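PDB 2F1R: molybdopterin-guanine dinucleotide biosynthesis protein B (MobB) from Archaeoglobus fulgidus, which probably binds GTP as a P-loop protein of the MobB family, which is associated with making the molybdopterin-guanine dinucleotide form of the molybdenum cofactor. Local coordinates for residues A[54-58]-A[59-63]; A[64-68]-A[69-73]. All blocks are in the same frame, centred on the assembly; numbering follows the deposited sequence.

Contact 1: A[54-58]-A[59-63]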
loop_
_atom_site.group_PDB
_atom_site.type_symbol
_atom_site.label_atom_id
_atom_site.label_comp_id
_atom_site.label_asym_id
_atom_site.label_seq_id
_atom_site.Cartn_x
_atom_site.Cartn_y
_atom_site.Cartn_z
ATOM N N TRP A 54 12.145 4.465 2.613
ATOM C CA TRP A 54 12.949 3.296 2.890
ATOM C C TRP A 54 13.663 3.381 4.271
ATOM O O TRP A 54 13.586 2.448 5.083
ATOM C CB TRP A 54 13.918 3.049 1.740
ATOM C CG TRP A 54 14.701 1.888 2.026
ATOM C CD1 TRP A 54 14.318 0.569 1.887
ATOM C CD2 TRP A 54 16.011 1.871 2.589
ATOM N NE1 TRP A 54 15.325 -0.266 2.316
ATOM C CE2 TRP A 54 16.378 0.504 2.753
ATOM C CE3 TRP A 54 16.918 2.874 2.968
ATOM C CZ2 TRP A 54 17.627 0.120 3.280
ATOM C CZ3 TRP A 54 18.154 2.494 3.500
ATOM C CH2 TRP A 54 18.496 1.130 3.647
ATOM N N LYS A 55 14.322 4.509 4.544
ATOM C CA LYS A 55 14.921 4.777 5.871
ATOM C C LYS A 55 13.907 4.758 7.010
ATOM O O LYS A 55 14.157 4.176 8.071
ATOM C CB LYS A 55 15.585 6.147 5.885
ATOM C CG LYS A 55 16.934 6.148 5.313
ATOM C CD LYS A 55 17.375 7.562 5.001
ATOM C CE LYS A 55 18.335 7.588 3.801
ATOM N NZ LYS A 55 19.137 8.836 3.808
ATOM N N ILE A 56 12.782 5.441 6.821
ATOM C CA ILE A 56 11.724 5.436 7.839
ATOM C C ILE A 56 11.224 3.978 8.036
ATOM O O ILE A 56 11.141 3.477 9.155
ATOM C CB ILE A 56 10.573 6.447 7.497
ATOM C CG1 ILE A 56 11.068 7.893 7.650
ATOM C CG2 ILE A 56 9.389 6.227 8.431
ATOM C CD1 ILE A 56 10.499 8.892 6.663
ATOM N N TYR A 57 10.920 3.301 6.931
ATOM C CA TYR A 57 10.516 1.921 7.022
ATOM C C TYR A 57 11.495 1.067 7.853
ATOM O O TYR A 57 11.083 0.393 8.795
ATOM C CB TYR A 57 10.298 1.274 5.662
ATOM C CG TYR A 57 9.733 -0.106 5.854
ATOM C CD1 TYR A 57 8.367 -0.284 5.994
ATOM C CD2 TYR A 57 10.559 -1.218 5.980
ATOM C CE1 TYR A 57 7.810 -1.551 6.185
ATOM C CE2 TYR A 57 10.023 -2.485 6.187
ATOM C CZ TYR A 57 8.637 -2.636 6.278
ATOM O OH TYR A 57 8.062 -3.858 6.469
ATOM N N ASN A 58 12.787 1.148 7.521
ATOM C CA ASN A 58 13.845 0.413 8.252
ATOM C C ASN A 58 13.947 0.704 9.741
ATOM O O ASN A 58 14.280 -0.168 10.541
ATOM C CB ASN A 58 15.194 0.697 7.598
ATOM C CG ASN A 58 15.475 -0.223 6.440
ATOM O OD1 ASN A 58 14.587 -0.506 5.621
ATOM N ND2 ASN A 58 16.721 -0.714 6.355
ATOM N N SER A 59 13.640 1.946 10.107
ATOM C CA SER A 59 13.719 2.393 11.485
ATOM C C SER A 59 12.588 1.787 12.310
ATOM O O SER A 59 12.595 1.827 13.542
ATOM C CB SER A 59 13.703 3.933 11.524
ATOM O OG SER A 59 12.388 4.455 11.256
ATOM N N GLY A 60 11.619 1.177 11.651
ATOM C CA GLY A 60 10.578 0.515 12.421
ATOM C C GLY A 60 9.175 1.062 12.270
ATOM O O GLY A 60 8.266 0.608 12.979
ATOM N N ALA A 61 8.979 2.012 11.352
ATOM C CA ALA A 61 7.633 2.537 11.025
ATOM C C ALA A 61 7.078 1.878 9.771
ATOM O O ALA A 61 7.837 1.618 8.821
ATOM C CB ALA A 61 7.630 4.090 10.836
ATOM N N ASP A 62 5.768 1.605 9.780
ATOM C CA ASP A 62 5.042 1.349 8.534
ATOM C C ASP A 62 4.845 2.689 7.831
ATOM O O ASP A 62 4.832 3.745 8.482
ATOM C CB ASP A 62 3.729 0.660 8.843
ATOM C CG ASP A 62 3.953 -0.763 9.390
ATOM O OD1 ASP A 62 5.036 -1.385 9.070
ATOM O OD2 ASP A 62 3.030 -1.273 10.087
ATOM N N VAL A 63 4.768 2.664 6.498
ATOM C CA VAL A 63 4.877 3.894 5.735
ATOM C C VAL A 63 3.694 4.086 4.751
ATOM O O VAL A 63 3.314 3.150 4.050
ATOM C CB VAL A 63 6.218 3.897 4.958
ATOM C CG1 VAL A 63 6.331 5.127 4.036
ATOM C CG2 VAL A 63 7.400 3.904 5.967
#
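The ring of Tyr57 meets Val63 at its edge, where CG2 of the valine lies near the ring plane, while the carbonyl oxygen of Ala61 comes in obliquely, 3.4 Å from Tyr57 CD1. Asp62 also approaches this ring at a slant: its carboxylate plane is turned 27° from the ring plane, and OD1 stands 4.0 Å from Tyr57 CE1. That carboxylate has its polar partners elsewhere, in a salt bridge to Arg76 and a hydrogen bond to Tyr96 of the second subunit. The tyrosine ring itself takes part in cation-pi contacts with Arg76 and with Lys70 of the second subunit.

Beyond Asn58 the chain turns back over the end of the helix. Ile56 CG2, anti to its own backbone N, reaches Ala61 CB at 3.7 Å and also touches Val63 CG2, the isoleucine and valine side chains crossing at about a right angle. The same valine methyl packs on Tyr57 CB, so one methyl of the strand touches both Ile56 and Tyr57 of the last helical turn. The polar side of the turn gathers on the carbonyl of Ile56. Ser59 OG donates to Ile56 O at 2.6 Å, in the carbonyl plane and on a lone pair; chi1 of 74° folds the hydroxyl back over the last turn. Ala61 N adds a weak bond to the same oxygen. Gly60 N binds Tyr57 O at 3.0 Å from above the carbonyl plane, and Tyr57 CA points its hydrogen almost straight at Ala61 O (170°).

With Gly60 at positive phi and two bonds running back into the last turn, helix 52-59 ends in a Schellman motif that delivers the chain into strand 62-66.

Contact 2: A[64-68]-A[69-73]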
loop_
_atom_site.group_PDB
_atom_site.type_symbol
_atom_site.label_atom_id
_atom_site.label_comp_id
_atom_site.label_asym_id
_atom_site.label_seq_id
_atom_site.Cartn_x
_atom_site.Cartn_y
_atom_site.Cartn_z
ATOM N N VAL A 64 3.105 5.281 4.754
ATOM C CA VAL A 64 2.129 5.665 3.708
ATOM C C VAL A 64 2.725 6.783 2.880
ATOM O O VAL A 64 3.134 7.803 3.428
ATOM C CB VAL A 64 0.730 6.095 4.264
ATOM C CG1 VAL A 64 -0.172 6.597 3.155
ATOM C CG2 VAL A 64 0.018 4.961 4.942
ATOM N N ILE A 65 2.823 6.568 1.576
ATOM C CA ILE A 65 3.248 7.610 0.661
ATOM C C ILE A 65 2.008 8.103 -0.044
ATOM O O ILE A 65 1.346 7.349 -0.757
ATOM C CB ILE A 65 4.298 7.112 -0.336
ATOM C CG1 ILE A 65 5.412 6.413 0.426
ATOM C CG2 ILE A 65 4.944 8.286 -1.063
ATOM C CD1 ILE A 65 6.541 5.851 -0.451
ATOM N N ALA A 66 1.651 9.361 0.232
ATOM C CA ALA A 66 0.396 9.949 -0.234
ATOM C C ALA A 66 0.686 10.968 -1.308
ATOM O O ALA A 66 1.667 11.735 -1.239
ATOM C CB ALA A 66 -0.369 10.600 0.926
ATOM N N SER A 67 -0.153 10.959 -2.323
ATOM C CA SER A 67 -0.056 11.930 -3.401
ATOM C C SER A 67 -1.468 12.183 -3.753
ATOM O O SER A 67 -2.348 11.466 -3.247
ATOM C CB SER A 67 0.706 11.348 -4.573
ATOM O OG SER A 67 -0.146 10.702 -5.499
ATOM N N PRO A 68 -1.721 13.197 -4.619
ATOM C CA PRO A 68 -3.091 13.523 -4.935
ATOM C C PRO A 68 -3.849 12.427 -5.626
ATOM O O PRO A 68 -5.042 12.401 -5.500
ATOM C CB PRO A 68 -2.959 14.735 -5.888
ATOM C CG PRO A 68 -1.569 15.265 -5.601
ATOM C CD PRO A 68 -0.764 14.075 -5.328
ATOM N N VAL A 69 -3.213 11.569 -6.418
ATOM C CA VAL A 69 -3.993 10.532 -7.069
ATOM C C VAL A 69 -3.531 9.069 -6.833
ATOM O O VAL A 69 -4.128 8.109 -7.386
ATOM C CB VAL A 69 -4.287 10.821 -8.562
ATOM C CG1 VAL A 69 -5.501 11.875 -8.707
ATOM C CG2 VAL A 69 -2.981 11.194 -9.339
ATOM N N LYS A 70 -2.511 8.905 -5.984
ATOM C CA LYS A 70 -1.921 7.595 -5.779
ATOM C C LYS A 70 -1.468 7.479 -4.331
ATOM O O LYS A 70 -0.908 8.419 -3.782
ATOM C CB LYS A 70 -0.728 7.437 -6.730
ATOM C CG LYS A 70 -0.100 6.049 -6.748
ATOM C CD LYS A 70 1.362 6.121 -7.119
ATOM C CE LYS A 70 1.581 6.058 -8.596
ATOM N NZ LYS A 70 3.003 6.386 -8.943
ATOM N N LEU A 71 -1.679 6.345 -3.730
ATOM C CA LEU A 71 -1.241 6.064 -2.361
ATOM C C LEU A 71 -0.574 4.693 -2.270
ATOM O O LEU A 71 -1.062 3.726 -2.910
ATOM C CB LEU A 71 -2.434 6.140 -1.404
ATOM C CG LEU A 71 -2.109 6.217 0.089
ATOM C CD1 LEU A 71 -3.054 7.178 0.793
ATOM C CD2 LEU A 71 -2.176 4.837 0.724
ATOM N N ALA A 72 0.531 4.599 -1.567
ATOM C CA ALA A 72 1.270 3.352 -1.367
ATOM C C ALA A 72 1.339 3.160 0.121
ATOM O O ALA A 72 1.681 4.107 0.833
ATOM C CB ALA A 72 2.685 3.439 -1.972
ATOM N N PHE A 73 0.926 1.986 0.584
ATOM C CA PHE A 73 1.033 1.558 1.999
ATOM C C PHE A 73 2.024 0.382 2.049
ATOM O O PHE A 73 1.827 -0.653 1.394
ATOM C CB PHE A 73 -0.364 1.189 2.574
ATOM C CG PHE A 73 -0.385 0.873 4.097
ATOM C CD1 PHE A 73 0.543 1.448 5.004
ATOM C CD2 PHE A 73 -1.395 0.049 4.632
ATOM C CE1 PHE A 73 0.490 1.163 6.403
ATOM C CE2 PHE A 73 -1.483 -0.219 6.029
ATOM C CZ PHE A 73 -0.514 0.341 6.912
#
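Val64 wedges between Leu71 and Phe73 on one face of a beta hairpin, in which strand 62-66 turns at Ser67-Val69 and returns antiparallel as strand 70-76. This is the tightly packed part. Val64 CG1 lies 3.6 Å from Leu71 CD2, and the other methyl, CG2, comes equally near Phe73 CD1, meeting the ring obliquely. With the valine's chi1 at 175°, CG1 is turned to Leu71 and CG2 to Phe73, two neighbours on the opposite strand. Ala66, paired with Leu71, adds a looser touch on the same buried face.

Between these non-hydrogen-bonded pairs sits the hydrogen-bonded pair Ile65 and Ala72. Ile65 N gives its hydrogen to Ala72 O at 2.8 Å, and Ala72 N returns the bond to Ile65 O at 3.0 Å. CA hydrogens of Val64 and Leu71 lean on the same two oxygens. The side chains of this pair point to the other, partly exposed face and meet more loosely, CB to CB at 4.3 Å. Ile65 there also packs on His39 of the second subunit, whose strand continues the sheet beside this hairpin.

Toward the turn the pairing slackens and the residues become more open to solvent. Val69 and Lys70 are exposed. The lysine chain bends at chi3 and its end leads away from strand 62-66; Lys70 also packs on Tyr57 of the second subunit. Ser67 N makes a weak bond to Lys70 O, and Val69 N another weak one to Ser67 OG. The serine side chain gives this end its firmer tie: OG donates to Lys70 O at 3.0 Å, using a lone pair in the plane of that carbonyl.

Contacts 1 and 2 follow one another along the chain, their centres about 16 Å apart, and share strand 62-66. Contact 1 brings helix 52-59 round into that strand; contact 2 takes it through the hairpin into strand 70-76. They meet where Phe73 packs against Asp62 and the backbone of Val63. Their centres lie about 28 and 22 Å from the chain's centre, on the same side. Both reach the two-stranded antiparallel sheet, separate within this chain from the six-stranded parallel sheet, whose strand 4-9 leads into a probable P-loop. Both also touch the second subunit, whose strand extends the small sheet, so this outlying helix and hairpin help form the dimer.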